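Local coordinates for protein cysteine hydrolase (Vibrio cholerae, PDB 6V98) that probably acts as a cysteine hydrolase of the peptidase CA clan, delivered by the type VI secretion system as an effector against rival cells, at residues A[125-128]-A[129-133]; A[179-182]-A[183-186]; A[191-194]-A[195-198]. One frame throughout, in Å; residues are numbered along the deposited sequence.

All three contacts are local, each made within one short run of chain. Contact 1 is a helical turn in helix 123-134, with two buried residues beside a charged pair nearer the surface. Contact 2, the most buried of the three, is the end of helix 176-184, where aromatic packing and calcium ligands sit next to each other. Contact 3 is a surface hairpin joining strands 188-193 and 198-202, held by backbone and side-chain hydrogen bonds. Contacts 2 and 3 approach to about 5 Å between nearest atoms, whereas contacts 1 and 3 lie on opposite sides of the chain's centre.

Contact 1. Residues A[125-128]-A[129-133]; sequences EADS and WLRGK
Asp127 and Arg131, one helical turn apart in helix 123-134, are joined by a salt bridge in which Arg131 NE donates to Asp127 OD2 over 3.0 Å. The bond is nearly straight at the hydrogen, 168°, and the oxygen lies at the edge of the guanidinium, close to its plane. The carboxylate is turned differently: NE reaches OD2 from above the carboxylate plane, the two flat groups standing 61° apart. It is therefore a single-point grip through NE rather than a paired, coplanar one.

A bend at chi3 of Arg131 (-79°) folds the guanidinium back along the helix, so that one of its faces rests over Ser128 CA, 3.7 Å above the plane and toward the rim of the group. The aliphatic part of the arginine follows the backbone, with Arg131 CG 3.3 Å from Asp127 O. Ser128, small and polar, suits this exposed position beneath the cation.

Backbone bonds hold the two residues one turn apart. Arg131 N donates to Asp127 O over 3.0 Å, and the same i to i+4 pattern links Trp129 to Glu125, Leu130 to Ala126 and Gly132 to Ser128. Elsewhere on the turn, Lys133 CG lies 3.6 Å above one face of the Trp129 indole, toward its rim, while Leu130 CD2 sits at the indole's edge.

Farther out, Trp129 and Leu130 pack on helix 154-162 through Leu159, and Leu130 also touches Phe155, which explains the large apolar residues here. Asp127 touches Arg58, and Arg131 touches Tyr60, both on strand 57-63. This turn thus has apolar residues facing helix 154-162 and charged ones nearer the surface, and its opposite charges at i and i+4 probably stabilise it modestly while helping to keep the carboxylate ionised.

Contact 2. Residues A[179-182]-A[183-186]; sequences YIEQ and FQLS. With CA (calcium ion), chain B; CA (calcium ion), chain C.
Glu181 and Gln184 lie side by side on one turn of helix 176-184 and bind the same calcium ion. Glu181 is bidentate, with OE2 2.4 Å from the metal and OE1 slightly farther. Gln184 OE1 adds a neutral ligand at 2.4 Å, and four waters also bind. The shared metal explains why these oxygens sit close together. Carboxylate and amide planes stand 80° apart, and a bend at chi2 of Glu181 (-63°) brings its carboxylate round to the ion. Gln184 NE2 donates to one of the metal-bound waters and to Gly115 O, which fixes the amide's rotation. A second calcium takes Gln184 O at 2.3 Å, with Glu187, Asp189 and Glu203.

Apolar packing pairs Tyr179 with Phe183. Their rings meet obliquely, CE2 of Tyr179 lying 3.6 Å from CD2 of Phe183, and the tyrosine suits a buried place because its OH bonds to Ala168 O. Phe183 packs on Val116 and Leu118 of strand 113-120.

The backbone bond Phe183 N to Tyr179 O is regular, but Leu185 N reaches Gln182 O at 3.1 Å and Glu181 O only weakly.

Such i to i+3 tightening is typical of a helix C-terminus, here carrying ligands for two calcium sites.

Contact 3. Residues A[191-194]-A[195-198]; sequences DYDY and KTNK
Tyr192 and Asn197 meet with ring and amide planes at right angles: Asn197 OD1 lies at the edge of the phenol, in its plane, and accepts a hydrogen bond from Tyr192 OH at 2.7 Å. Lys198 O approaches the same ring obliquely, 3.4 Å from CD1. The ring of Tyr194 has Lys195 NZ at its edge, 4.0 Å from CE2, so the ammonium group is not stacked over a face. These groups belong to a β-hairpin between strands 188-193 and 198-202, closed with a G1 β-bulge in which Asn197 and Lys198 both face Asp193.

The hairpin's antiparallel hydrogen-bonded pair is Asp193 with Lys198. Asp193 N gives a nearly straight bond to Lys198 O at 2.9 Å, and Lys198 N returns one to Asp193 O. Tyr192 CA also lies 3.3 Å from Lys198 O, a CA-H...O contact. Asn197 has positive phi (53°), the left-handed conformation that the first bulge position requires and that asparagine tolerates better than most residues other than glycine. Its N also makes a weak bond to Tyr194 O across the turn, whereas Tyr194 N is buried here without a partner.

Outside the hairpin, Tyr192 touches Leu97 and Lys101 of helix 93-107, and Tyr194 touches Lys101 and Ser104; broad aromatic rings suit this junction of sheet and helix. Lys198, exposed at the start of the outermost strand, sends NZ to Thr200 OG1.

Aspartate suits the last strand position because its short carboxylate can turn back over the loop. With CG trans to the main-chain nitrogen (chi1 -179°), it reaches Thr196, and OD2 accepts twice from that one residue, from the backbone N at 2.7 Å and from OG1 at 2.7 Å, both donors on its anti side.

Contact 1. Residues A[125-128]-A[129-133]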
ATOM      1  N   GLU A 125      14.785  -5.359  -0.788  1.00 21.69           N
ATOM      2  CA  GLU A 125      14.481  -5.110  -2.194  1.00 25.51           C
ATOM      3  C   GLU A 125      13.268  -4.203  -2.355  1.00 25.88           C
ATOM      4  O   GLU A 125      13.245  -3.334  -3.236  1.00 23.50           O
ATOM      5  CB  GLU A 125      14.248  -6.427  -2.918  1.00 25.22           C
ATOM      6  CG  GLU A 125      15.494  -7.301  -3.041  1.00 25.48           C
ATOM      7  CD  GLU A 125      15.724  -8.209  -1.849  1.00 34.00           C
ATOM      8  OE1 GLU A 125      16.692  -8.998  -1.900  1.00 35.79           O
ATOM      9  OE2 GLU A 125      14.948  -8.134  -0.866  1.00 27.42           O
ATOM     10  N   ALA A 126      12.235  -4.414  -1.536  1.00 22.15           N
ATOM     11  CA  ALA A 126      11.053  -3.558  -1.614  1.00 24.74           C
ATOM     12  C   ALA A 126      11.381  -2.137  -1.187  1.00 24.03           C
ATOM     13  O   ALA A 126      10.943  -1.167  -1.825  1.00 22.06           O
ATOM     14  CB  ALA A 126       9.934  -4.126  -0.740  1.00 24.43           C
ATOM     15  N   ASP A 127      12.131  -1.995  -0.093  1.00 24.95           N
ATOM     16  CA  ASP A 127      12.527  -0.668   0.369  1.00 27.92           C
ATOM     17  C   ASP A 127      13.349   0.050  -0.690  1.00 25.01           C
ATOM     18  O   ASP A 127      13.134   1.240  -0.960  1.00 26.50           O
ATOM     19  CB  ASP A 127      13.312  -0.789   1.675  1.00 27.89           C
ATOM     20  CG  ASP A 127      13.483   0.539   2.369  1.00 35.73           C
ATOM     21  OD1 ASP A 127      12.461   1.099   2.811  1.00 31.55           O
ATOM     22  OD2 ASP A 127      14.634   1.014   2.470  1.00 42.00           O
ATOM     23  N   SER A 128      14.277  -0.666  -1.319  1.00 24.41           N
ATOM     24  CA  SER A 128      15.079  -0.074  -2.388  1.00 25.97           C
ATOM     25  C   SER A 128      14.222   0.329  -3.588  1.00 27.83           C
ATOM     26  O   SER A 128      14.440   1.391  -4.191  1.00 24.25           O
ATOM     27  CB  SER A 128      16.169  -1.062  -2.812  1.00 26.94           C
ATOM     28  OG  SER A 128      16.964  -0.494  -3.844  1.00 41.36           O
ATOM     29  N   TRP A 129      13.253  -0.510  -3.962  1.00 25.58           N
ATOM     30  CA  TRP A 129      12.394  -0.200  -5.107  1.00 23.43           C
ATOM     31  C   TRP A 129      11.546   1.040  -4.838  1.00 26.88           C
ATOM     32  O   TRP A 129      11.442   1.933  -5.692  1.00 23.64           O
ATOM     33  CB  TRP A 129      11.519  -1.418  -5.425  1.00 21.35           C
ATOM     34  CG  TRP A 129      10.701  -1.399  -6.702  1.00 22.76           C
ATOM     35  CD1 TRP A 129      11.021  -1.999  -7.883  1.00 26.15           C
ATOM     36  CD2 TRP A 129       9.407  -0.815  -6.886  1.00 23.26           C
ATOM     37  NE1 TRP A 129      10.015  -1.815  -8.796  1.00 26.51           N
ATOM     38  CE2 TRP A 129       9.013  -1.084  -8.213  1.00 25.04           C
ATOM     39  CE3 TRP A 129       8.552  -0.074  -6.063  1.00 23.12           C
ATOM     40  CZ2 TRP A 129       7.800  -0.646  -8.736  1.00 28.74           C
ATOM     41  CZ3 TRP A 129       7.337   0.356  -6.579  1.00 23.65           C
ATOM     42  CH2 TRP A 129       6.971   0.069  -7.901  1.00 23.18           C
ATOM     43  N   LEU A 130      10.952   1.121  -3.645  1.00 25.17           N
ATOM     44  CA  LEU A 130      10.126   2.269  -3.278  1.00 24.38           C
ATOM     45  C   LEU A 130      10.948   3.553  -3.208  1.00 24.09           C
ATOM     46  O   LEU A 130      10.523   4.598  -3.720  1.00 24.11           O
ATOM     47  CB  LEU A 130       9.431   1.981  -1.946  1.00 20.15           C
ATOM     48  CG  LEU A 130       8.384   0.877  -2.111  1.00 21.35           C
ATOM     49  CD1 LEU A 130       8.083   0.216  -0.750  1.00 27.04           C
ATOM     50  CD2 LEU A 130       7.116   1.426  -2.751  1.00 23.40           C
ATOM     51  N   ARG A 131      12.132   3.501  -2.590  1.00 23.68           N
ATOM     52  CA  ARG A 131      12.993   4.680  -2.579  1.00 25.17           C
ATOM     53  C   ARG A 131      13.421   5.052  -3.997  1.00 31.77           C
ATOM     54  O   ARG A 131      13.540   6.237  -4.328  1.00 31.34           O
ATOM     55  CB  ARG A 131      14.219   4.440  -1.703  1.00 32.04           C
ATOM     56  CG  ARG A 131      13.930   4.349  -0.202  1.00 35.76           C
ATOM     57  CD  ARG A 131      15.219   4.370   0.614  1.00 46.87           C
ATOM     58  NE  ARG A 131      15.905   3.075   0.634  1.00 52.12           N
ATOM     59  CZ  ARG A 131      16.902   2.731  -0.180  1.00 56.69           C
ATOM     60  NH1 ARG A 131      17.344   3.584  -1.095  1.00 63.81           N
ATOM     61  NH2 ARG A 131      17.459   1.529  -0.079  1.00 53.45           N
ATOM     62  N   GLY A 132      13.648   4.050  -4.846  1.00 29.64           N
ATOM     63  CA  GLY A 132      14.004   4.324  -6.231  1.00 27.31           C
ATOM     64  C   GLY A 132      12.885   5.006  -6.996  1.00 30.34           C
ATOM     65  O   GLY A 132      13.124   5.944  -7.759  1.00 26.36           O
ATOM     66  N   LYS A 133      11.646   4.562  -6.787  1.00 25.24           N
ATOM     67  CA  LYS A 133      10.527   5.221  -7.441  1.00 26.65           C
ATOM     68  C   LYS A 133      10.334   6.630  -6.894  1.00 27.68           C
ATOM     69  O   LYS A 133      10.016   7.561  -7.647  1.00 29.52           O
ATOM     70  CB  LYS A 133       9.260   4.387  -7.268  1.00 27.21           C
ATOM     71  CG  LYS A 133       9.228   3.101  -8.066  1.00 26.91           C
ATOM     72  CD  LYS A 133       9.590   3.332  -9.527  1.00 28.65           C
ATOM     73  CE  LYS A 133       9.236   2.132 -10.389  1.00 31.85           C
ATOM     74  NZ  LYS A 133      10.079   2.079 -11.616  1.00 39.52           N
TER

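Contact 2. Residues A[179-182]-A[183-186]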
ATOM      1  N   TYR A 179     -10.106  -3.927  -7.887  1.00 27.10           N
ATOM      2  CA  TYR A 179      -8.916  -4.768  -7.967  1.00 29.80           C
ATOM      3  C   TYR A 179      -8.631  -5.460  -6.640  1.00 25.94           C
ATOM      4  O   TYR A 179      -8.263  -6.646  -6.618  1.00 28.64           O
ATOM      5  CB  TYR A 179      -7.698  -3.945  -8.410  1.00 24.86           C
ATOM      6  CG  TYR A 179      -6.449  -4.796  -8.465  1.00 25.30           C
ATOM      7  CD1 TYR A 179      -6.161  -5.564  -9.592  1.00 24.59           C
ATOM      8  CD2 TYR A 179      -5.572  -4.848  -7.389  1.00 23.89           C
ATOM      9  CE1 TYR A 179      -5.033  -6.379  -9.647  1.00 26.56           C
ATOM     10  CE2 TYR A 179      -4.426  -5.671  -7.432  1.00 21.60           C
ATOM     11  CZ  TYR A 179      -4.173  -6.424  -8.571  1.00 22.90           C
ATOM     12  OH  TYR A 179      -3.063  -7.235  -8.644  1.00 24.70           O
ATOM     13  N   ILE A 180      -8.752  -4.733  -5.525  1.00 30.21           N
ATOM     14  CA  ILE A 180      -8.387  -5.340  -4.248  1.00 28.32           C
ATOM     15  C   ILE A 180      -9.287  -6.524  -3.956  1.00 28.54           C
ATOM     16  O   ILE A 180      -8.833  -7.533  -3.409  1.00 28.90           O
ATOM     17  CB  ILE A 180      -8.406  -4.305  -3.100  1.00 27.64           C
ATOM     18  CG1 ILE A 180      -7.664  -4.855  -1.873  1.00 28.01           C
ATOM     19  CG2 ILE A 180      -9.824  -3.858  -2.746  1.00 25.63           C
ATOM     20  CD1 ILE A 180      -6.183  -5.033  -2.085  1.00 26.38           C
ATOM     21  N   GLU A 181     -10.556  -6.451  -4.360  1.00 28.31           N
ATOM     22  CA  GLU A 181     -11.455  -7.573  -4.131  1.00 30.43           C
ATOM     23  C   GLU A 181     -11.053  -8.774  -4.978  1.00 32.74           C
ATOM     24  O   GLU A 181     -11.100  -9.914  -4.507  1.00 30.82           O
ATOM     25  CB  GLU A 181     -12.894  -7.155  -4.414  1.00 29.92           C
ATOM     26  CG  GLU A 181     -13.457  -6.178  -3.385  1.00 32.87           C
ATOM     27  CD  GLU A 181     -13.535  -6.769  -1.982  1.00 32.06           C
ATOM     28  OE1 GLU A 181     -13.920  -7.948  -1.846  1.00 32.30           O
ATOM     29  OE2 GLU A 181     -13.201  -6.044  -1.017  1.00 31.65           O
ATOM     30  N   GLN A 182     -10.634  -8.534  -6.224  1.00 30.12           N
ATOM     31  CA  GLN A 182     -10.053  -9.605  -7.029  1.00 29.54           C
ATOM     32  C   GLN A 182      -8.804 -10.177  -6.367  1.00 29.01           C
ATOM     33  O   GLN A 182      -8.625 -11.402  -6.315  1.00 30.56           O
ATOM     34  CB  GLN A 182      -9.721  -9.083  -8.429  1.00 32.09           C
ATOM     35  CG  GLN A 182     -10.896  -9.071  -9.387  1.00 41.60           C
ATOM     36  CD  GLN A 182     -11.640 -10.398  -9.418  1.00 47.64           C
ATOM     37  OE1 GLN A 182     -12.775 -10.497  -8.948  1.00 57.40           O
ATOM     38  NE2 GLN A 182     -10.996 -11.426  -9.956  1.00 47.02           N
ATOM     39  N   PHE A 183      -7.925  -9.304  -5.864  1.00 29.84           N
ATOM     40  CA  PHE A 183      -6.682  -9.758  -5.243  1.00 28.13           C
ATOM     41  C   PHE A 183      -6.979 -10.625  -4.025  1.00 27.80           C
ATOM     42  O   PHE A 183      -6.291 -11.625  -3.773  1.00 29.83           O
ATOM     43  CB  PHE A 183      -5.834  -8.542  -4.857  1.00 29.03           C
ATOM     44  CG  PHE A 183      -4.340  -8.807  -4.782  1.00 28.54           C
ATOM     45  CD1 PHE A 183      -3.829 -10.088  -4.872  1.00 36.97           C
ATOM     46  CD2 PHE A 183      -3.450  -7.749  -4.607  1.00 36.04           C
ATOM     47  CE1 PHE A 183      -2.459 -10.314  -4.794  1.00 31.56           C
ATOM     48  CE2 PHE A 183      -2.073  -7.975  -4.540  1.00 23.05           C
ATOM     49  CZ  PHE A 183      -1.590  -9.254  -4.618  1.00 25.15           C
ATOM     50  N   GLN A 184      -8.023 -10.270  -3.277  1.00 27.17           N
ATOM     51  CA  GLN A 184      -8.377 -11.007  -2.070  1.00 25.78           C
ATOM     52  C   GLN A 184      -8.857 -12.417  -2.374  1.00 26.80           C
ATOM     53  O   GLN A 184      -8.836 -13.267  -1.480  1.00 29.23           O
ATOM     54  CB  GLN A 184      -9.463 -10.258  -1.292  1.00 26.83           C
ATOM     55  CG  GLN A 184      -8.959  -9.025  -0.518  1.00 23.71           C
ATOM     56  CD  GLN A 184     -10.066  -8.317   0.240  1.00 24.97           C
ATOM     57  OE1 GLN A 184     -11.249  -8.540  -0.017  1.00 28.90           O
ATOM     58  NE2 GLN A 184      -9.686  -7.450   1.176  1.00 23.76           N
ATOM     59  N   LEU A 185      -9.297 -12.691  -3.603  1.00 27.03           N
ATOM     60  CA  LEU A 185      -9.754 -14.044  -3.924  1.00 33.48           C
ATOM     61  C   LEU A 185      -8.655 -15.091  -3.776  1.00 32.45           C
ATOM     62  O   LEU A 185      -8.965 -16.272  -3.584  1.00 32.60           O
ATOM     63  CB  LEU A 185     -10.308 -14.089  -5.345  1.00 37.55           C
ATOM     64  CG  LEU A 185     -11.550 -13.238  -5.575  1.00 39.03           C
ATOM     65  CD1 LEU A 185     -12.026 -13.385  -7.006  1.00 47.43           C
ATOM     66  CD2 LEU A 185     -12.632 -13.676  -4.604  1.00 39.82           C
ATOM     67  N   SER A 186      -7.383 -14.697  -3.868  1.00 31.46           N
ATOM     68  CA  SER A 186      -6.274 -15.644  -3.801  1.00 40.16           C
ATOM     69  C   SER A 186      -5.282 -15.344  -2.684  1.00 37.94           C
ATOM     70  O   SER A 186      -4.210 -15.958  -2.648  1.00 31.49           O
ATOM     71  CB  SER A 186      -5.530 -15.686  -5.141  1.00 45.11           C
ATOM     72  OG  SER A 186      -5.296 -14.374  -5.633  1.00 50.82           O
TER
HETATM   73 CA    CA B 301     -13.397  -7.714   0.693  1.00 31.75          CA
HETATM   74 CA    CA C 302      -8.966 -14.224   0.596  1.00 28.92          CA
HETATM   75  O   HOH W   1      -7.170 -13.395  -7.322  1.00 43.72           O
HETATM   76  O   HOH W   2     -12.317  -6.054   1.960  1.00 31.12           O
HETATM   77  O   HOH W   3      -8.727 -16.281  -0.494  1.00 37.58           O
HETATM   78  O   HOH W   4     -14.357 -10.185   0.366  1.00 40.44           O
HETATM   79  O   HOH W   5     -15.326  -7.058   2.154  1.00 54.45           O
HETATM   80  O   HOH W   6     -12.532  -8.937   2.764  1.00 27.99           O

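Contact 3. Residues A[191-194]-A[195-198]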
ATOM      1  N   ASP A 191      -9.335  -6.631   6.778  1.00 26.19           N
ATOM      2  CA  ASP A 191     -10.401  -5.640   6.853  1.00 29.82           C
ATOM      3  C   ASP A 191     -10.211  -4.814   8.115  1.00 27.03           C
ATOM      4  O   ASP A 191      -9.951  -5.366   9.189  1.00 29.80           O
ATOM      5  CB  ASP A 191     -11.780  -6.309   6.848  1.00 30.95           C
ATOM      6  CG  ASP A 191     -12.177  -6.802   5.467  1.00 30.93           C
ATOM      7  OD1 ASP A 191     -12.679  -5.984   4.667  1.00 26.73           O
ATOM      8  OD2 ASP A 191     -11.970  -8.003   5.182  1.00 30.43           O
ATOM      9  N   TYR A 192     -10.334  -3.495   7.987  1.00 24.63           N
ATOM     10  CA  TYR A 192     -10.161  -2.609   9.125  1.00 25.10           C
ATOM     11  C   TYR A 192     -11.208  -1.515   9.042  1.00 26.56           C
ATOM     12  O   TYR A 192     -11.401  -0.924   7.976  1.00 24.65           O
ATOM     13  CB  TYR A 192      -8.753  -1.993   9.161  1.00 22.52           C
ATOM     14  CG  TYR A 192      -8.636  -0.834  10.122  1.00 23.47           C
ATOM     15  CD1 TYR A 192      -8.491  -1.049  11.485  1.00 25.73           C
ATOM     16  CD2 TYR A 192      -8.667   0.483   9.668  1.00 25.71           C
ATOM     17  CE1 TYR A 192      -8.377   0.016  12.375  1.00 27.81           C
ATOM     18  CE2 TYR A 192      -8.558   1.556  10.556  1.00 28.00           C
ATOM     19  CZ  TYR A 192      -8.417   1.312  11.903  1.00 29.66           C
ATOM     20  OH  TYR A 192      -8.305   2.365  12.786  1.00 34.36           O
ATOM     21  N   ASP A 193     -11.886  -1.249  10.151  1.00 27.21           N
ATOM     22  CA  ASP A 193     -12.828  -0.140  10.224  1.00 32.44           C
ATOM     23  C   ASP A 193     -12.267   0.939  11.134  1.00 30.68           C
ATOM     24  O   ASP A 193     -11.907   0.664  12.286  1.00 27.91           O
ATOM     25  CB  ASP A 193     -14.197  -0.595  10.732  1.00 33.34           C
ATOM     26  CG  ASP A 193     -15.190   0.549  10.796  1.00 45.79           C
ATOM     27  OD1 ASP A 193     -15.606   1.033   9.721  1.00 45.37           O
ATOM     28  OD2 ASP A 193     -15.531   0.976  11.920  1.00 48.87           O
ATOM     29  N   TYR A 194     -12.210   2.169  10.617  1.00 28.49           N
ATOM     30  CA  TYR A 194     -11.621   3.269  11.369  1.00 33.06           C
ATOM     31  C   TYR A 194     -12.528   3.710  12.506  1.00 32.69           C
ATOM     32  O   TYR A 194     -12.054   3.978  13.617  1.00 31.40           O
ATOM     33  CB  TYR A 194     -11.344   4.441  10.435  1.00 28.69           C
ATOM     34  CG  TYR A 194     -10.691   5.642  11.100  1.00 32.66           C
ATOM     35  CD1 TYR A 194      -9.314   5.691  11.295  1.00 31.51           C
ATOM     36  CD2 TYR A 194     -11.447   6.731  11.506  1.00 38.92           C
ATOM     37  CE1 TYR A 194      -8.717   6.787  11.894  1.00 36.49           C
ATOM     38  CE2 TYR A 194     -10.858   7.829  12.104  1.00 42.89           C
ATOM     39  CZ  TYR A 194      -9.487   7.851  12.288  1.00 39.39           C
ATOM     40  OH  TYR A 194      -8.884   8.940  12.873  1.00 40.53           O
ATOM     41  N   LYS A 195     -13.834   3.787  12.244  1.00 32.90           N
ATOM     42  CA  LYS A 195     -14.762   4.296  13.249  1.00 43.03           C
ATOM     43  C   LYS A 195     -14.812   3.384  14.466  1.00 38.48           C
ATOM     44  O   LYS A 195     -14.825   3.856  15.607  1.00 42.02           O
ATOM     45  CB  LYS A 195     -16.157   4.465  12.641  1.00 54.87           C
ATOM     46  CG  LYS A 195     -16.389   5.812  11.982  1.00 64.78           C
ATOM     47  CD  LYS A 195     -15.347   6.809  12.436  1.00 71.14           C
ATOM     48  CE  LYS A 195     -15.584   8.171  11.830  1.00 75.90           C
ATOM     49  NZ  LYS A 195     -14.617   9.129  12.424  1.00 74.63           N
ATOM     50  N   THR A 196     -14.854   2.075  14.254  1.00 34.73           N
ATOM     51  CA  THR A 196     -14.850   1.153  15.384  1.00 40.12           C
ATOM     52  C   THR A 196     -13.445   0.736  15.808  1.00 41.50           C
ATOM     53  O   THR A 196     -13.291   0.144  16.881  1.00 39.23           O
ATOM     54  CB  THR A 196     -15.679  -0.094  15.060  1.00 42.46           C
ATOM     55  OG1 THR A 196     -15.102  -0.764  13.936  1.00 36.39           O
ATOM     56  CG2 THR A 196     -17.110   0.301  14.723  1.00 46.14           C
ATOM     57  N   ASN A 197     -12.432   1.053  15.002  1.00 31.64           N
ATOM     58  CA  ASN A 197     -11.037   0.669  15.243  1.00 37.77           C
ATOM     59  C   ASN A 197     -10.921  -0.831  15.468  1.00 38.62           C
ATOM     60  O   ASN A 197     -10.309  -1.300  16.430  1.00 39.30           O
ATOM     61  CB  ASN A 197     -10.420   1.458  16.400  1.00 41.46           C
ATOM     62  CG  ASN A 197      -8.887   1.426  16.389  1.00 42.79           C
ATOM     63  OD1 ASN A 197      -8.247   1.461  15.329  1.00 43.13           O
ATOM     64  ND2 ASN A 197      -8.295   1.364  17.574  1.00 46.67           N
ATOM     65  N   LYS A 198     -11.522  -1.588  14.557  1.00 36.80           N
ATOM     66  CA  LYS A 198     -11.505  -3.040  14.618  1.00 37.74           C
ATOM     67  C   LYS A 198     -10.858  -3.600  13.362  1.00 31.49           C
ATOM     68  O   LYS A 198     -11.128  -3.137  12.252  1.00 28.39           O
ATOM     69  CB  LYS A 198     -12.910  -3.620  14.756  1.00 47.19           C
ATOM     70  CG  LYS A 198     -12.927  -5.082  15.214  1.00 61.65           C
ATOM     71  CD  LYS A 198     -13.798  -5.965  14.322  1.00 67.08           C
ATOM     72  CE  LYS A 198     -13.876  -7.401  14.846  1.00 71.73           C
ATOM     73  NZ  LYS A 198     -12.623  -8.181  14.650  1.00 68.51           N
TER